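Local coordinates for transcriptional regulator (Streptococcus dysgalactiae, PDB 4YV6), which probably binds DNA through an N-terminal helix-turn-helix domain and regulates transcription, as expected of a member of the Rgg family, at residues 7-12 / 34-39. Numbering follows the deposited sequence.
Sequences KTLRRL and SRFERG. With SO4 (sulfate ion), chain F.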
loop_
_atom_site.group_PDB
_atom_site.type_symbol
_atom_site.label_atom_id
_atom_site.label_comp_id
_atom_site.label_asym_id
_atom_site.label_seq_id
_atom_site.Cartn_x
_atom_site.Cartn_y
_atom_site.Cartn_z
ATOM N N LYS B 7 -4.415 25.811 7.722
ATOM C CA LYS B 7 -3.019 25.936 8.128
ATOM C C LYS B 7 -2.147 24.931 7.384
ATOM O O LYS B 7 -1.017 25.238 7.006
ATOM C CB LYS B 7 -2.870 25.741 9.641
ATOM C CG LYS B 7 -3.558 24.497 10.183
ATOM C CD LYS B 7 -2.726 23.782 11.243
ATOM C CE LYS B 7 -3.331 22.425 11.588
ATOM N NZ LYS B 7 -2.597 21.726 12.680
ATOM N N THR B 8 -2.683 23.734 7.166
ATOM C CA THR B 8 -1.928 22.676 6.510
ATOM C C THR B 8 -1.792 22.947 5.016
ATOM O O THR B 8 -0.727 22.728 4.439
ATOM C CB THR B 8 -2.586 21.301 6.713
ATOM O OG1 THR B 8 -2.743 21.049 8.114
ATOM C CG2 THR B 8 -1.729 20.196 6.088
ATOM N N LEU B 9 -2.873 23.413 4.398
ATOM C CA LEU B 9 -2.857 23.750 2.980
ATOM C C LEU B 9 -1.771 24.787 2.719
ATOM O O LEU B 9 -1.024 24.684 1.748
ATOM C CB LEU B 9 -4.229 24.271 2.531
ATOM C CG LEU B 9 -4.482 24.552 1.039
ATOM C CD1 LEU B 9 -3.957 25.922 0.626
ATOM C CD2 LEU B 9 -3.895 23.467 0.140
ATOM N N ARG B 10 -1.687 25.779 3.600
ATOM C CA ARG B 10 -0.692 26.840 3.479
ATOM C C ARG B 10 0.735 26.295 3.535
ATOM O O ARG B 10 1.570 26.641 2.700
ATOM C CB ARG B 10 -0.888 27.881 4.583
ATOM C CG ARG B 10 0.078 29.054 4.490
ATOM C CD ARG B 10 -0.311 30.185 5.434
ATOM N NE ARG B 10 0.420 30.139 6.701
ATOM C CZ ARG B 10 1.496 30.871 6.990
ATOM N NH1 ARG B 10 1.997 31.731 6.109
ATOM N NH2 ARG B 10 2.077 30.746 8.176
ATOM N N ARG B 11 1.011 25.450 4.525
ATOM C CA ARG B 11 2.347 24.889 4.701
ATOM C C ARG B 11 2.760 24.048 3.501
ATOM O O ARG B 11 3.907 24.105 3.059
ATOM C CB ARG B 11 2.415 24.044 5.974
ATOM C CG ARG B 11 3.773 23.389 6.196
ATOM C CD ARG B 11 3.895 22.786 7.586
ATOM N NE ARG B 11 2.778 21.900 7.903
ATOM C CZ ARG B 11 2.632 20.671 7.415
ATOM N NH1 ARG B 11 3.527 20.170 6.573
ATOM N NH2 ARG B 11 1.581 19.944 7.768
ATOM N N LEU B 12 1.823 23.262 2.980
ATOM C CA LEU B 12 2.085 22.437 1.807
ATOM C C LEU B 12 2.268 23.296 0.558
ATOM O O LEU B 12 3.139 23.021 -0.270
ATOM C CB LEU B 12 0.951 21.432 1.594
ATOM C CG LEU B 12 0.766 20.365 2.676
ATOM C CD1 LEU B 12 -0.465 19.523 2.375
ATOM C CD2 LEU B 12 1.998 19.481 2.792
ATOM N N SER B 34 -6.843 32.577 0.714
ATOM C CA SER B 34 -6.104 33.112 1.851
ATOM C C SER B 34 -6.966 33.128 3.110
ATOM O O SER B 34 -6.472 32.875 4.209
ATOM C CB SER B 34 -5.595 34.521 1.547
ATOM O OG SER B 34 -6.667 35.396 1.245
ATOM N N ARG B 35 -8.252 33.427 2.949
ATOM C CA ARG B 35 -9.179 33.414 4.076
ATOM C C ARG B 35 -9.335 31.999 4.620
ATOM O O ARG B 35 -9.498 31.804 5.824
ATOM C CB ARG B 35 -10.545 33.974 3.672
ATOM C CG ARG B 35 -10.618 35.494 3.673
ATOM C CD ARG B 35 -12.059 35.981 3.706
ATOM N NE ARG B 35 -12.848 35.493 2.574
ATOM C CZ ARG B 35 -12.893 36.074 1.378
ATOM N NH1 ARG B 35 -12.186 37.169 1.132
ATOM N NH2 ARG B 35 -13.645 35.553 0.417
ATOM N N PHE B 36 -9.285 31.014 3.730
ATOM C CA PHE B 36 -9.359 29.617 4.140
ATOM C C PHE B 36 -8.095 29.213 4.891
ATOM O O PHE B 36 -8.167 28.578 5.944
ATOM C CB PHE B 36 -9.569 28.706 2.929
ATOM C CG PHE B 36 -9.413 27.245 3.239
ATOM C CD1 PHE B 36 -10.249 26.624 4.151
ATOM C CD2 PHE B 36 -8.435 26.492 2.613
ATOM C CE1 PHE B 36 -10.109 25.277 4.437
ATOM C CE2 PHE B 36 -8.290 25.147 2.894
ATOM C CZ PHE B 36 -9.129 24.539 3.807
ATOM N N GLU B 37 -6.941 29.590 4.349
ATOM C CA GLU B 37 -5.660 29.293 4.982
ATOM C C GLU B 37 -5.560 29.930 6.366
ATOM O O GLU B 37 -4.924 29.382 7.265
ATOM C CB GLU B 37 -4.502 29.781 4.109
ATOM C CG GLU B 37 -4.273 28.948 2.862
ATOM C CD GLU B 37 -3.019 29.359 2.112
ATOM O OE1 GLU B 37 -2.436 30.409 2.456
ATOM O OE2 GLU B 37 -2.616 28.630 1.182
ATOM N N ARG B 38 -6.193 31.088 6.525
ATOM C CA ARG B 38 -6.172 31.816 7.789
ATOM C C ARG B 38 -7.267 31.339 8.744
ATOM O O ARG B 38 -7.335 31.778 9.891
ATOM C CB ARG B 38 -6.318 33.318 7.532
ATOM C CG ARG B 38 -4.992 34.048 7.371
ATOM C CD ARG B 38 -4.322 34.259 8.723
ATOM N NE ARG B 38 -3.065 34.995 8.616
ATOM C CZ ARG B 38 -2.427 35.541 9.647
ATOM N NH1 ARG B 38 -2.926 35.449 10.873
ATOM N NH2 ARG B 38 -1.287 36.190 9.452
ATOM N N GLY B 39 -8.120 30.438 8.266
ATOM C CA GLY B 39 -9.191 29.893 9.081
ATOM C C GLY B 39 -10.301 30.893 9.347
ATOM O O GLY B 39 -11.087 30.721 10.280
HETATM S S SO4 F . -16.225 33.923 1.459
HETATM O O1 SO4 F . -16.409 33.405 0.107
HETATM O O2 SO4 F . -16.492 35.361 1.467
HETATM O O3 SO4 F . -17.150 33.250 2.368
HETATM O O4 SO4 F . -14.852 33.678 1.900
#
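In the helical bundle of this helix-turn-helix domain, the first helix (5-15) receives the side chain of E37 from helix 30-37, against L9 and R10. The pair illustrates how a buried carboxylate can pack against a helix by van der Waals contact while its charge is answered one turn further on. The CG of E37 sits beside its backbone N (chi1 -73°), and the chain then runs out extended, crossing both L9 and R10 at about a right angle. OE2 of E37 presses on the methyl CD1 of L9 at 3.1 Å, a tight approach, and lies 3.5 Å from CA of R10. The other oxygen, OE1 of E37, rests 3.5 Å from CG of R10, so the arginine contributes its aliphatic stem. Its chain bends at chi3 (96°) and carries the guanidinium off, leaving NE of R10 5.1 Å from OE1 of E37, with the guanidinium and carboxylate planes 62° apart. The ionic partner is instead R13, whose NE forms a salt bridge with OE2 and would favour a charged carboxylate in this buried setting. Beside it, CB of L9 meets CE2 of the F36 ring at 4.2 Å; this apolar layer continues to L52 and F62 around L9, and to I43 and L48 around F36. G39, with a positive phi, closes the last turn in a Schellman motif. R35 holds a sulfate, probably from the crystallisation liquor, at the guanidinium edge: NE and NH2 of R35 donate to its O4 over 2.8 and 2.7 Å, both bonds clearly bent, and Q32 and S41 also hydrogen-bond to it. An internal arginine-glutamate bridge joining the first helix to the end of the helix that follows the turn recalls the repressor-like helix-turn-helix fold, as in phage 434 repressor.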